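Local coordinates for unsaturated glucuronyl hydrolase (Streptococcus agalactiae, PDB 2ZZR), which hydrolyses unsaturated disaccharides derived from chondroitin, hyaluronan and heparin, releasing the 4,5-unsaturated uronic acid from its neighbouring sugar, at residues P53-N58 / G354-L359; I255-R260 / I314-K319; M274-L279 / E329-A334; D303-A308 / N375-Y380. All coordinates share one frame; numbering follows the deposited sequence.

Contact 1: P53-N58 / G354-L359; sequences PATFNN and GRPLLL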
loop_
_atom_site.group_PDB
_atom_site.type_symbol
_atom_site.label_atom_id
_atom_site.label_comp_id
_atom_site.label_asym_id
_atom_site.label_seq_id
_atom_site.Cartn_x
_atom_site.Cartn_y
_atom_site.Cartn_z
ATOM N N PRO A 53 6.401 13.362 1.164
ATOM C CA PRO A 53 6.252 11.940 1.504
ATOM C C PRO A 53 6.177 11.674 3.005
ATOM O O PRO A 53 5.293 10.933 3.449
ATOM C CB PRO A 53 7.510 11.308 0.892
ATOM C CG PRO A 53 7.758 12.148 -0.316
ATOM C CD PRO A 53 7.417 13.563 0.110
ATOM N N ALA A 54 7.085 12.279 3.772
ATOM C CA ALA A 54 7.114 12.114 5.219
ATOM C C ALA A 54 7.157 13.461 5.935
ATOM O O ALA A 54 7.437 14.497 5.318
ATOM C CB ALA A 54 8.309 11.256 5.631
ATOM N N THR A 55 6.869 13.432 7.234
ATOM C CA THR A 55 6.920 14.626 8.072
ATOM C C THR A 55 8.357 14.900 8.518
ATOM O O THR A 55 9.235 14.036 8.394
ATOM C CB THR A 55 6.029 14.480 9.325
ATOM O OG1 THR A 55 6.501 13.394 10.127
ATOM C CG2 THR A 55 4.553 14.242 8.945
ATOM N N PHE A 56 8.577 16.111 9.031
ATOM C CA PHE A 56 9.857 16.538 9.599
ATOM C C PHE A 56 9.543 17.052 10.990
ATOM O O PHE A 56 8.837 18.055 11.134
ATOM C CB PHE A 56 10.463 17.665 8.761
ATOM C CG PHE A 56 10.803 17.267 7.350
ATOM C CD1 PHE A 56 12.103 16.886 7.019
ATOM C CD2 PHE A 56 9.832 17.284 6.348
ATOM C CE1 PHE A 56 12.428 16.521 5.715
ATOM C CE2 PHE A 56 10.145 16.915 5.038
ATOM C CZ PHE A 56 11.448 16.536 4.719
ATOM N N ASN A 57 10.048 16.357 12.007
ATOM C CA ASN A 57 9.654 16.613 13.396
ATOM C C ASN A 57 8.122 16.602 13.542
ATOM O O ASN A 57 7.527 17.440 14.232
ATOM C CB ASN A 57 10.283 17.917 13.916
ATOM C CG ASN A 57 11.808 17.900 13.849
ATOM O OD1 ASN A 57 12.428 18.846 13.357
ATOM N ND2 ASN A 57 12.417 16.816 14.333
ATOM N N ASN A 58 7.505 15.647 12.844
ATOM C CA ASN A 58 6.047 15.436 12.820
ATOM C C ASN A 58 5.206 16.521 12.149
ATOM O O ASN A 58 3.979 16.550 12.297
ATOM C CB ASN A 58 5.516 15.042 14.202
ATOM C CG ASN A 58 5.902 13.627 14.572
ATOM O OD1 ASN A 58 6.000 12.757 13.701
ATOM N ND2 ASN A 58 6.136 13.384 15.858
ATOM N N GLY A 354 -0.164 20.694 9.614
ATOM C CA GLY A 354 0.929 19.863 9.110
ATOM C C GLY A 354 1.202 18.550 9.825
ATOM O O GLY A 354 2.066 17.787 9.394
ATOM N N ARG A 355 0.486 18.280 10.916
ATOM C CA ARG A 355 0.613 16.996 11.614
ATOM C C ARG A 355 0.048 15.877 10.731
ATOM O O ARG A 355 -0.840 16.126 9.911
ATOM C CB ARG A 355 -0.121 17.015 12.961
ATOM C CG ARG A 355 0.481 17.935 14.032
ATOM C CD ARG A 355 1.661 17.328 14.764
ATOM N NE ARG A 355 1.284 16.228 15.657
ATOM C CZ ARG A 355 2.105 15.659 16.532
ATOM N NH1 ARG A 355 1.677 14.664 17.297
ATOM N NH2 ARG A 355 3.356 16.086 16.650
ATOM N N PRO A 356 0.574 14.646 10.889
ATOM C CA PRO A 356 0.041 13.508 10.151
ATOM C C PRO A 356 -1.132 12.873 10.900
ATOM O O PRO A 356 -1.403 13.234 12.044
ATOM C CB PRO A 356 1.224 12.540 10.124
ATOM C CG PRO A 356 1.924 12.787 11.413
ATOM C CD PRO A 356 1.699 14.253 11.758
ATOM N N LEU A 357 -1.822 11.937 10.257
ATOM C CA LEU A 357 -2.886 11.192 10.923
ATOM C C LEU A 357 -2.301 10.154 11.868
ATOM O O LEU A 357 -2.878 9.850 12.918
ATOM C CB LEU A 357 -3.785 10.506 9.885
ATOM C CG LEU A 357 -4.412 11.355 8.776
ATOM C CD1 LEU A 357 -5.366 10.512 7.963
ATOM C CD2 LEU A 357 -5.134 12.583 9.363
ATOM N N LEU A 358 -1.141 9.623 11.481
ATOM C CA LEU A 358 -0.518 8.486 12.136
ATOM C C LEU A 358 0.970 8.769 12.342
ATOM O O LEU A 358 1.658 9.197 11.417
ATOM C CB LEU A 358 -0.709 7.231 11.265
ATOM C CG LEU A 358 -0.247 5.855 11.762
ATOM C CD1 LEU A 358 -1.098 5.338 12.915
ATOM C CD2 LEU A 358 -0.255 4.847 10.609
ATOM N N LEU A 359 1.451 8.528 13.558
ATOM C CA LEU A 359 2.846 8.782 13.906
ATOM C C LEU A 359 3.695 7.516 13.807
ATOM O O LEU A 359 3.168 6.422 13.623
ATOM C CB LEU A 359 2.936 9.366 15.321
ATOM C CG LEU A 359 2.193 10.676 15.618
ATOM C CD1 LEU A 359 2.146 10.949 17.122
ATOM C CD2 LEU A 359 2.810 11.849 14.880
HETATM O O HOH W 1 5.234 18.225 15.812
#
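CG of N58 stands anti to its own carbonyl carbon (chi1 -73°) and the R355 chain bends at both chi2 and chi3, which brings the guanidinium slantwise across the asparagine, NH2 of R355 3.4 Å from CB of N58. Their flat ends stand almost upright to each other, the amide and guanidinium planes 78° apart. A water ties the same corner together: it donates to O of N57 and accepts from NH2 of R355 at 3.0 Å, lying in the guanidinium plane at its edge. NE of R355 is taken by N348. CD2 of L359 does double duty, sitting over one guanidinium face near the rim and 3.5 Å from OD1 of N58. The two pieces are the end of strand 50-56 with the tight turn into 59-63, and part of the long connection between helix 328-346 and helix 376-390 of the alpha-barrel. On the strand leading into the turn, CG2 of T55 meets CG of P356 at 3.9 Å, the two side chains crossing at about a right angle, while OG1 of T55 is bonded to E373. O of N58 is buried without a conventional donor; CA of R355 points a C-H at it, nearly straight, at 3.5 Å, and CD of P356 touches it at 3.3 Å.

Contact 2: I255-R260 / I314-K319; sequences IPLSYR and IHEMLK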
loop_
_atom_site.group_PDB
_atom_site.type_symbol
_atom_site.label_atom_id
_atom_site.label_comp_id
_atom_site.label_asym_id
_atom_site.label_seq_id
_atom_site.Cartn_x
_atom_site.Cartn_y
_atom_site.Cartn_z
ATOM N N ILE A 255 -1.166 -9.055 -2.752
ATOM C CA ILE A 255 -1.640 -10.390 -3.127
ATOM C C ILE A 255 -3.183 -10.469 -3.182
ATOM O O ILE A 255 -3.726 -10.809 -4.230
ATOM C CB ILE A 255 -1.031 -11.524 -2.248
ATOM C CG1 ILE A 255 0.475 -11.652 -2.511
ATOM C CG2 ILE A 255 -1.749 -12.854 -2.532
ATOM C CD1 ILE A 255 1.217 -12.519 -1.486
ATOM N N PRO A 256 -3.888 -10.162 -2.067
ATOM C CA PRO A 256 -5.363 -10.214 -2.157
ATOM C C PRO A 256 -5.960 -9.254 -3.193
ATOM O O PRO A 256 -6.964 -9.595 -3.834
ATOM C CB PRO A 256 -5.831 -9.883 -0.731
ATOM C CG PRO A 256 -4.661 -9.220 -0.074
ATOM C CD PRO A 256 -3.441 -9.841 -0.700
ATOM N N LEU A 257 -5.348 -8.084 -3.377
ATOM C CA LEU A 257 -5.830 -7.154 -4.403
ATOM C C LEU A 257 -5.799 -7.807 -5.788
ATOM O O LEU A 257 -6.777 -7.749 -6.535
ATOM C CB LEU A 257 -5.019 -5.853 -4.397
ATOM C CG LEU A 257 -5.297 -4.883 -3.251
ATOM C CD1 LEU A 257 -4.313 -3.729 -3.310
ATOM C CD2 LEU A 257 -6.732 -4.353 -3.309
ATOM N N SER A 258 -4.687 -8.464 -6.111
ATOM C CA SER A 258 -4.566 -9.178 -7.384
ATOM C C SER A 258 -5.468 -10.404 -7.451
ATOM O O SER A 258 -6.000 -10.735 -8.522
ATOM C CB SER A 258 -3.116 -9.584 -7.627
ATOM O OG SER A 258 -2.298 -8.434 -7.657
ATOM N N TYR A 259 -5.639 -11.070 -6.314
ATOM C CA TYR A 259 -6.519 -12.242 -6.237
ATOM C C TYR A 259 -7.947 -11.908 -6.693
ATOM O O TYR A 259 -8.594 -12.723 -7.361
ATOM C CB TYR A 259 -6.533 -12.835 -4.826
ATOM C CG TYR A 259 -7.534 -13.961 -4.679
ATOM C CD1 TYR A 259 -7.217 -15.261 -5.068
ATOM C CD2 TYR A 259 -8.815 -13.716 -4.174
ATOM C CE1 TYR A 259 -8.148 -16.295 -4.940
ATOM C CE2 TYR A 259 -9.749 -14.738 -4.052
ATOM C CZ TYR A 259 -9.412 -16.022 -4.440
ATOM O OH TYR A 259 -10.344 -17.032 -4.321
ATOM N N ARG A 260 -8.435 -10.718 -6.341
ATOM C CA ARG A 260 -9.769 -10.285 -6.795
ATOM C C ARG A 260 -9.932 -10.518 -8.287
ATOM O O ARG A 260 -10.991 -10.931 -8.753
ATOM C CB ARG A 260 -9.976 -8.791 -6.580
ATOM C CG ARG A 260 -9.930 -8.295 -5.160
ATOM C CD ARG A 260 -10.073 -6.771 -5.174
ATOM N NE ARG A 260 -8.979 -6.132 -5.915
ATOM C CZ ARG A 260 -9.040 -4.927 -6.480
ATOM N NH1 ARG A 260 -10.153 -4.199 -6.407
ATOM N NH2 ARG A 260 -7.985 -4.447 -7.128
ATOM N N ILE A 314 -5.201 -7.810 5.118
ATOM C CA ILE A 314 -5.903 -8.867 5.844
ATOM C C ILE A 314 -7.419 -8.679 5.670
ATOM O O ILE A 314 -8.145 -9.635 5.373
ATOM C CB ILE A 314 -5.501 -8.893 7.344
ATOM C CG1 ILE A 314 -4.020 -9.282 7.497
ATOM C CG2 ILE A 314 -6.386 -9.872 8.131
ATOM C CD1 ILE A 314 -3.473 -9.054 8.900
ATOM N N HIS A 315 -7.884 -7.440 5.828
ATOM C CA HIS A 315 -9.302 -7.130 5.652
ATOM C C HIS A 315 -9.791 -7.564 4.269
ATOM O O HIS A 315 -10.845 -8.206 4.138
ATOM C CB HIS A 315 -9.558 -5.632 5.868
ATOM C CG HIS A 315 -11.001 -5.250 5.741
ATOM N ND1 HIS A 315 -11.860 -5.203 6.818
ATOM C CD2 HIS A 315 -11.735 -4.912 4.658
ATOM C CE1 HIS A 315 -13.064 -4.850 6.400
ATOM N NE2 HIS A 315 -13.015 -4.669 5.093
ATOM N N GLU A 316 -9.014 -7.224 3.245
ATOM C CA GLU A 316 -9.338 -7.606 1.871
ATOM C C GLU A 316 -9.406 -9.123 1.659
ATOM O O GLU A 316 -10.392 -9.632 1.120
ATOM C CB GLU A 316 -8.352 -6.964 0.887
ATOM C CG GLU A 316 -8.698 -7.189 -0.589
ATOM C CD GLU A 316 -10.067 -6.620 -0.975
ATOM O OE1 GLU A 316 -10.649 -7.130 -1.957
ATOM O OE2 GLU A 316 -10.555 -5.669 -0.307
ATOM N N MET A 317 -8.365 -9.840 2.080
ATOM C CA MET A 317 -8.312 -11.293 1.877
ATOM C C MET A 317 -9.465 -12.026 2.567
ATOM O O MET A 317 -9.968 -13.026 2.051
ATOM C CB MET A 317 -6.986 -11.864 2.372
ATOM C CG MET A 317 -6.760 -13.337 1.989
ATOM S SD MET A 317 -6.088 -13.561 0.324
ATOM C CE MET A 317 -7.575 -13.568 -0.667
ATOM N N LEU A 318 -9.867 -11.516 3.731
ATOM C CA LEU A 318 -10.929 -12.118 4.538
ATOM C C LEU A 318 -12.281 -12.117 3.836
ATOM O O LEU A 318 -13.182 -12.883 4.197
ATOM C CB LEU A 318 -11.036 -11.413 5.896
ATOM C CG LEU A 318 -10.474 -12.123 7.139
ATOM C CD1 LEU A 318 -9.389 -13.161 6.832
ATOM C CD2 LEU A 318 -9.999 -11.102 8.162
ATOM N N LYS A 319 -12.425 -11.260 2.827
ATOM C CA LYS A 319 -13.643 -11.258 2.005
ATOM C C LYS A 319 -13.793 -12.573 1.238
ATOM O O LYS A 319 -14.911 -12.979 0.906
ATOM C CB LYS A 319 -13.637 -10.101 1.002
ATOM C CG LYS A 319 -13.661 -8.733 1.631
ATOM C CD LYS A 319 -13.477 -7.660 0.587
ATOM C CE LYS A 319 -13.457 -6.273 1.219
ATOM N NZ LYS A 319 -13.242 -5.232 0.166
#
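Helical segments 255-260 and 314-318 run in roughly the same direction, inclined by 32°, with their axes 8.8 Å from each other and P256 backed against M317. The proline, at a kink where its N makes no bond to the preceding turn, brings CB within 3.8 Å of SD of M317 and the same atom against CG of E316 at 3.9 Å. M317 bends at chi2 and chi3, carrying CE to CD2 of Y259 at 3.7 Å; the methionine and tyrosine side chains cross at about a right angle. On the other flank, R260 and E316 pass each other with their planes 85° apart: OE1 of E316 lies 3.3 Å from CD of R260, and the charged atoms stay beyond salt-bridge distance. NE of R260 instead donates within the carbonyl plane to a lone pair of O of L257 at 2.8 Å, and that oxygen lies close to the guanidinium plane, which steadies the group, while NH2 bridges to the C-terminal carboxylate of W397. OE2 of E316 is gripped by K319 NZ at 2.8 Å and by R388, so its charge is probably well compensated. This close packing at a modest crossing angle joins helices 245-262 and 304-318 of the alpha-barrel found in glycoside hydrolase family 88.

Contact 3: M274-L279 / E329-A334; sequences MTNYFL and ETYKYA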
loop_
_atom_site.group_PDB
_atom_site.type_symbol
_atom_site.label_atom_id
_atom_site.label_comp_id
_atom_site.label_asym_id
_atom_site.label_seq_id
_atom_site.Cartn_x
_atom_site.Cartn_y
_atom_site.Cartn_z
ATOM N N MET A 274 2.948 -15.162 3.725
ATOM C CA MET A 274 3.484 -13.821 4.001
ATOM C C MET A 274 2.870 -13.188 5.242
ATOM O O MET A 274 3.561 -12.515 6.012
ATOM C CB MET A 274 3.309 -12.892 2.794
ATOM C CG MET A 274 4.029 -13.356 1.530
ATOM S SD MET A 274 4.296 -12.036 0.338
ATOM C CE MET A 274 5.597 -11.083 1.136
ATOM N N THR A 275 1.573 -13.411 5.450
ATOM C CA THR A 275 0.873 -12.814 6.580
ATOM C C THR A 275 1.287 -13.474 7.893
ATOM O O THR A 275 1.514 -12.782 8.890
ATOM C CB THR A 275 -0.657 -12.860 6.368
ATOM O OG1 THR A 275 -0.961 -12.218 5.123
ATOM C CG2 THR A 275 -1.392 -12.146 7.487
ATOM N N ASN A 276 1.413 -14.798 7.889
ATOM C CA ASN A 276 1.812 -15.504 9.108
ATOM C C ASN A 276 3.227 -15.106 9.503
ATOM O O ASN A 276 3.515 -14.936 10.677
ATOM C CB ASN A 276 1.695 -17.017 8.948
ATOM C CG ASN A 276 0.255 -17.475 8.772
ATOM O OD1 ASN A 276 -0.664 -16.651 8.726
ATOM N ND2 ASN A 276 0.050 -18.789 8.670
ATOM N N TYR A 277 4.086 -14.934 8.505
ATOM C CA TYR A 277 5.458 -14.472 8.719
ATOM C C TYR A 277 5.456 -13.117 9.433
ATOM O O TYR A 277 6.178 -12.912 10.414
ATOM C CB TYR A 277 6.171 -14.383 7.376
ATOM C CG TYR A 277 7.618 -13.964 7.460
ATOM C CD1 TYR A 277 8.637 -14.919 7.476
ATOM C CD2 TYR A 277 7.970 -12.614 7.502
ATOM C CE1 TYR A 277 9.981 -14.532 7.546
ATOM C CE2 TYR A 277 9.306 -12.219 7.571
ATOM C CZ TYR A 277 10.300 -13.181 7.599
ATOM O OH TYR A 277 11.621 -12.790 7.665
ATOM N N PHE A 278 4.620 -12.207 8.936
ATOM C CA PHE A 278 4.482 -10.862 9.479
ATOM C C PHE A 278 3.937 -10.932 10.902
ATOM O O PHE A 278 4.536 -10.376 11.825
ATOM C CB PHE A 278 3.564 -10.044 8.555
ATOM C CG PHE A 278 3.514 -8.565 8.857
ATOM C CD1 PHE A 278 4.441 -7.690 8.291
ATOM C CD2 PHE A 278 2.498 -8.041 9.651
ATOM C CE1 PHE A 278 4.380 -6.311 8.548
ATOM C CE2 PHE A 278 2.429 -6.662 9.911
ATOM C CZ PHE A 278 3.371 -5.801 9.354
ATOM N N LEU A 279 2.827 -11.653 11.086
ATOM C CA LEU A 279 2.186 -11.751 12.395
ATOM C C LEU A 279 3.145 -12.286 13.453
ATOM O O LEU A 279 3.174 -11.777 14.572
ATOM C CB LEU A 279 0.933 -12.628 12.332
ATOM C CG LEU A 279 -0.230 -12.096 11.482
ATOM C CD1 LEU A 279 -1.368 -13.118 11.469
ATOM C CD2 LEU A 279 -0.715 -10.725 11.965
ATOM N N GLU A 329 -10.519 -16.950 11.586
ATOM C CA GLU A 329 -10.893 -16.204 12.775
ATOM C C GLU A 329 -9.682 -15.514 13.421
ATOM O O GLU A 329 -9.780 -14.365 13.872
ATOM C CB GLU A 329 -11.606 -17.104 13.781
ATOM C CG GLU A 329 -11.971 -16.354 15.036
ATOM C CD GLU A 329 -13.076 -17.010 15.807
ATOM O OE1 GLU A 329 -12.797 -18.024 16.485
ATOM O OE2 GLU A 329 -14.215 -16.494 15.747
ATOM N N THR A 330 -8.547 -16.210 13.453
ATOM C CA THR A 330 -7.299 -15.601 13.935
ATOM C C THR A 330 -6.954 -14.327 13.151
ATOM O O THR A 330 -6.628 -13.304 13.758
ATOM C CB THR A 330 -6.131 -16.600 13.911
ATOM O OG1 THR A 330 -6.496 -17.766 14.656
ATOM C CG2 THR A 330 -4.875 -15.988 14.546
ATOM N N TYR A 331 -7.042 -14.384 11.820
ATOM C CA TYR A 331 -6.784 -13.202 10.985
ATOM C C TYR A 331 -7.730 -12.053 11.311
ATOM O O TYR A 331 -7.301 -10.901 11.401
ATOM C CB TYR A 331 -6.869 -13.526 9.489
ATOM C CG TYR A 331 -5.767 -14.407 8.931
ATOM C CD1 TYR A 331 -6.080 -15.491 8.112
ATOM C CD2 TYR A 331 -4.416 -14.148 9.197
ATOM C CE1 TYR A 331 -5.083 -16.305 7.566
ATOM C CE2 TYR A 331 -3.404 -14.965 8.656
ATOM C CZ TYR A 331 -3.750 -16.038 7.848
ATOM O OH TYR A 331 -2.779 -16.855 7.312
ATOM N N LYS A 332 -9.013 -12.359 11.493
ATOM C CA LYS A 332 -9.990 -11.329 11.844
ATOM C C LYS A 332 -9.596 -10.633 13.145
ATOM O O LYS A 332 -9.586 -9.403 13.233
ATOM C CB LYS A 332 -11.400 -11.919 11.967
ATOM C CG LYS A 332 -12.473 -10.900 12.345
ATOM C CD LYS A 332 -13.637 -11.584 13.061
ATOM C CE LYS A 332 -14.639 -10.567 13.593
ATOM N NZ LYS A 332 -15.485 -10.006 12.509
ATOM N N TYR A 333 -9.270 -11.429 14.154
ATOM C CA TYR A 333 -8.894 -10.875 15.439
ATOM C C TYR A 333 -7.549 -10.166 15.367
ATOM O O TYR A 333 -7.371 -9.133 16.004
ATOM C CB TYR A 333 -8.945 -11.943 16.534
ATOM C CG TYR A 333 -10.342 -12.100 17.079
ATOM C CD1 TYR A 333 -11.302 -12.856 16.393
ATOM C CD2 TYR A 333 -10.724 -11.454 18.253
ATOM C CE1 TYR A 333 -12.600 -12.983 16.882
ATOM C CE2 TYR A 333 -12.020 -11.573 18.750
ATOM C CZ TYR A 333 -12.951 -12.336 18.059
ATOM O OH TYR A 333 -14.229 -12.451 18.550
ATOM N N ALA A 334 -6.637 -10.697 14.557
ATOM C CA ALA A 334 -5.334 -10.063 14.331
ATOM C C ALA A 334 -5.477 -8.651 13.769
ATOM O O ALA A 334 -4.868 -7.720 14.281
ATOM C CB ALA A 334 -4.455 -10.920 13.425
HETATM O O HOH W 2 -2.892 -19.533 7.683
#
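Two helices of the alpha-barrel, 265-280 and 328-346, are joined here through Y331; the axes of 274-279 and 329-334 are 12.3 Å apart, inclined by 50°, and the tyrosine spans most of the gap. Its hydroxyl donates to OD1 of N276 at 2.6 Å, a short bond whose donor is tilted 27° from the carbonyl plane. OD1 of N276 comes at the ring's edge, near its plane, the amide and ring planes 33° apart. A water closes the small cycle, donating to OH of Y331 at 2.7 Å and accepting from ND2 of N276 at 3.2 Å. Because ND2 also donates to O of E9, both ends of the amide are engaged and its rotation is fixed. Next to the hydroxyl-bearing carbon, CE2 of Y331 meets CG2 of T275 obliquely at 3.7 Å; that methyl is brought there by standing anti to the backbone N, which leaves OG1 to bond with O of F271. L279 forks between two partners: CD1 lies at the edge of the Y331 ring, 3.9 Å from CE2, and CD2 reaches CB of A334 at 4.0 Å. F271 also packs edge-to-face with Y331. A long aromatic side chain thus spans two well-separated helices that flank helix 304-318, a buried helix-helix contact in the periphery of the alpha-barrel.

Contact 4: D303-A308 / N375-Y380; sequences DTSATA and NIWGDY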
loop_
_atom_site.group_PDB
_atom_site.type_symbol
_atom_site.label_atom_id
_atom_site.label_comp_id
_atom_site.label_asym_id
_atom_site.label_seq_id
_atom_site.Cartn_x
_atom_site.Cartn_y
_atom_site.Cartn_z
ATOM N N ASP A 303 7.499 1.049 12.290
ATOM C CA ASP A 303 6.958 1.553 11.043
ATOM C C ASP A 303 5.468 1.248 11.016
ATOM O O ASP A 303 5.052 0.179 10.562
ATOM C CB ASP A 303 7.644 0.976 9.807
ATOM C CG ASP A 303 7.052 1.528 8.511
ATOM O OD1 ASP A 303 7.167 0.858 7.469
ATOM O OD2 ASP A 303 6.443 2.624 8.548
ATOM N N THR A 304 4.681 2.206 11.498
ATOM C CA THR A 304 3.227 2.061 11.558
ATOM C C THR A 304 2.613 1.921 10.166
ATOM O O THR A 304 1.557 1.302 10.022
ATOM C CB THR A 304 2.569 3.244 12.279
ATOM O OG1 THR A 304 3.024 4.470 11.696
ATOM C CG2 THR A 304 2.916 3.231 13.761
ATOM N N SER A 305 3.264 2.482 9.143
ATOM C CA SER A 305 2.713 2.407 7.780
ATOM C C SER A 305 2.657 0.964 7.278
ATOM O O SER A 305 1.761 0.610 6.521
ATOM C CB SER A 305 3.464 3.307 6.788
ATOM O OG SER A 305 4.741 2.788 6.438
ATOM N N ALA A 306 3.613 0.143 7.715
ATOM C CA ALA A 306 3.638 -1.278 7.354
ATOM C C ALA A 306 2.444 -1.987 7.981
ATOM O O ALA A 306 1.787 -2.809 7.342
ATOM C CB ALA A 306 4.940 -1.922 7.810
ATOM N N THR A 307 2.159 -1.646 9.234
ATOM C CA THR A 307 1.054 -2.254 9.964
ATOM C C THR A 307 -0.304 -1.804 9.392
ATOM O O THR A 307 -1.204 -2.635 9.209
ATOM C CB THR A 307 1.203 -2.004 11.488
ATOM O OG1 THR A 307 2.392 -2.672 11.946
ATOM C CG2 THR A 307 0.010 -2.563 12.262
ATOM N N ALA A 308 -0.436 -0.517 9.071
ATOM C CA ALA A 308 -1.663 -0.014 8.441
ATOM C C ALA A 308 -1.950 -0.735 7.118
ATOM O O ALA A 308 -3.079 -1.164 6.863
ATOM C CB ALA A 308 -1.580 1.482 8.214
ATOM N N ASN A 375 4.064 9.533 7.695
ATOM C CA ASN A 375 4.189 9.547 6.242
ATOM C C ASN A 375 2.818 9.426 5.589
ATOM O O ASN A 375 1.856 8.962 6.219
ATOM C CB ASN A 375 5.214 8.520 5.720
ATOM C CG ASN A 375 4.925 7.093 6.175
ATOM O OD1 ASN A 375 5.769 6.431 6.790
ATOM N ND2 ASN A 375 3.741 6.608 5.857
ATOM N N ILE A 376 2.725 9.877 4.346
ATOM C CA ILE A 376 1.412 10.075 3.734
ATOM C C ILE A 376 0.730 8.766 3.318
ATOM O O ILE A 376 -0.501 8.676 3.350
ATOM C CB ILE A 376 1.448 11.133 2.596
ATOM C CG1 ILE A 376 0.031 11.583 2.197
ATOM C CG2 ILE A 376 2.274 10.641 1.393
ATOM C CD1 ILE A 376 -0.789 12.169 3.365
ATOM N N TRP A 377 1.515 7.754 2.948
ATOM C CA TRP A 377 0.913 6.442 2.642
ATOM C C TRP A 377 0.428 5.739 3.918
ATOM O O TRP A 377 -0.611 5.076 3.913
ATOM C CB TRP A 377 1.861 5.546 1.821
ATOM C CG TRP A 377 3.163 5.284 2.500
ATOM C CD1 TRP A 377 3.484 4.209 3.280
ATOM C CD2 TRP A 377 4.324 6.122 2.468
ATOM N NE1 TRP A 377 4.782 4.330 3.740
ATOM C CE2 TRP A 377 5.317 5.494 3.252
ATOM C CE3 TRP A 377 4.619 7.348 1.851
ATOM C CZ2 TRP A 377 6.588 6.048 3.437
ATOM C CZ3 TRP A 377 5.883 7.899 2.038
ATOM C CH2 TRP A 377 6.845 7.250 2.829
ATOM N N GLY A 378 1.171 5.900 5.012
ATOM C CA GLY A 378 0.745 5.391 6.316
ATOM C C GLY A 378 -0.549 6.051 6.756
ATOM O O GLY A 378 -1.461 5.378 7.240
ATOM N N ASP A 379 -0.639 7.367 6.568
ATOM C CA ASP A 379 -1.881 8.099 6.843
ATOM C C ASP A 379 -3.022 7.555 5.996
ATOM O O ASP A 379 -4.117 7.288 6.510
ATOM C CB ASP A 379 -1.713 9.585 6.533
ATOM C CG ASP A 379 -0.892 10.318 7.577
ATOM O OD1 ASP A 379 -0.399 9.685 8.539
ATOM O OD2 ASP A 379 -0.745 11.551 7.426
ATOM N N TYR A 380 -2.750 7.393 4.701
ATOM C CA TYR A 380 -3.746 6.902 3.769
ATOM C C TYR A 380 -4.259 5.499 4.153
ATOM O O TYR A 380 -5.476 5.289 4.245
ATOM C CB TYR A 380 -3.265 6.922 2.298
ATOM C CG TYR A 380 -4.306 6.232 1.461
ATOM C CD1 TYR A 380 -4.198 4.875 1.178
ATOM C CD2 TYR A 380 -5.464 6.904 1.063
ATOM C CE1 TYR A 380 -5.186 4.208 0.481
ATOM C CE2 TYR A 380 -6.465 6.243 0.355
ATOM C CZ TYR A 380 -6.316 4.890 0.078
ATOM O OH TYR A 380 -7.281 4.193 -0.599
#
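S305 buries the most surface here, packed against G378, W377 and N375: CB of S305 lies 3.5 Å from CA of G378, tighter than ordinary van der Waals contact, and the two backbones approach to 3.9 Å between the CA atoms of S305 and G378. G378 presents only its backbone to S305, and the axes of 304-308 and 376-380 come within 8.3 Å. They cross at 34°, and a turn further on CB of A308 continues the close packing against O of G378 at 4.0 Å. The hydroxyl of S305, held between backbone N and carbonyl carbon (chi1 74°), is turned toward two groups. It donates to OD2 of D303 at 2.7 Å, on the syn side of the carboxylate, and it receives a weak, bent bond from NE1 of W377 at 3.1 Å. Both segments are the opening turns of alpha-barrel helices, with D303 and N375 at their N-cap positions. D303 caps its helix through OD2, which accepts a weak bond from N of S305, and OD1 of D303 forms a salt bridge with R246, which probably contacts the substrate. D303 is thus the second-shell partner of R246, and S305 stands behind D303, linking it to the indole. W377 reaches S305 with the NE1 and CD1 side of its ring; CD1 lies 3.6 Å from CB of S305. Around the indole, W68 and Y363 add further aromatic contacts, Y363 edge-to-face, and R246 touches it as well.

In the fold
Contacts 2, 3 and 4 are buried, whereas contact 1 is only partly so and lies across the chain's centre from contact 2. Helix 304-318 serves both contact 4, at its start, and contact 2, at its end, the centres about 18 Å apart. Contacts 2 and 3 pack directly on each other, I314 and L318 against Y331 and I255 against M274, and F278 of contact 3 reaches A306 and T307 of contact 4. Contact 1 abuts contact 4 through L359 with T304 and P53 with I376. Chemistry varies accordingly: water and an arginine at the hairpin, apolar packing flanked by charges in contact 2, a tyrosine-asparagine bond in contact 3, and a capping network near the probable substrate-binding residues in contact 4.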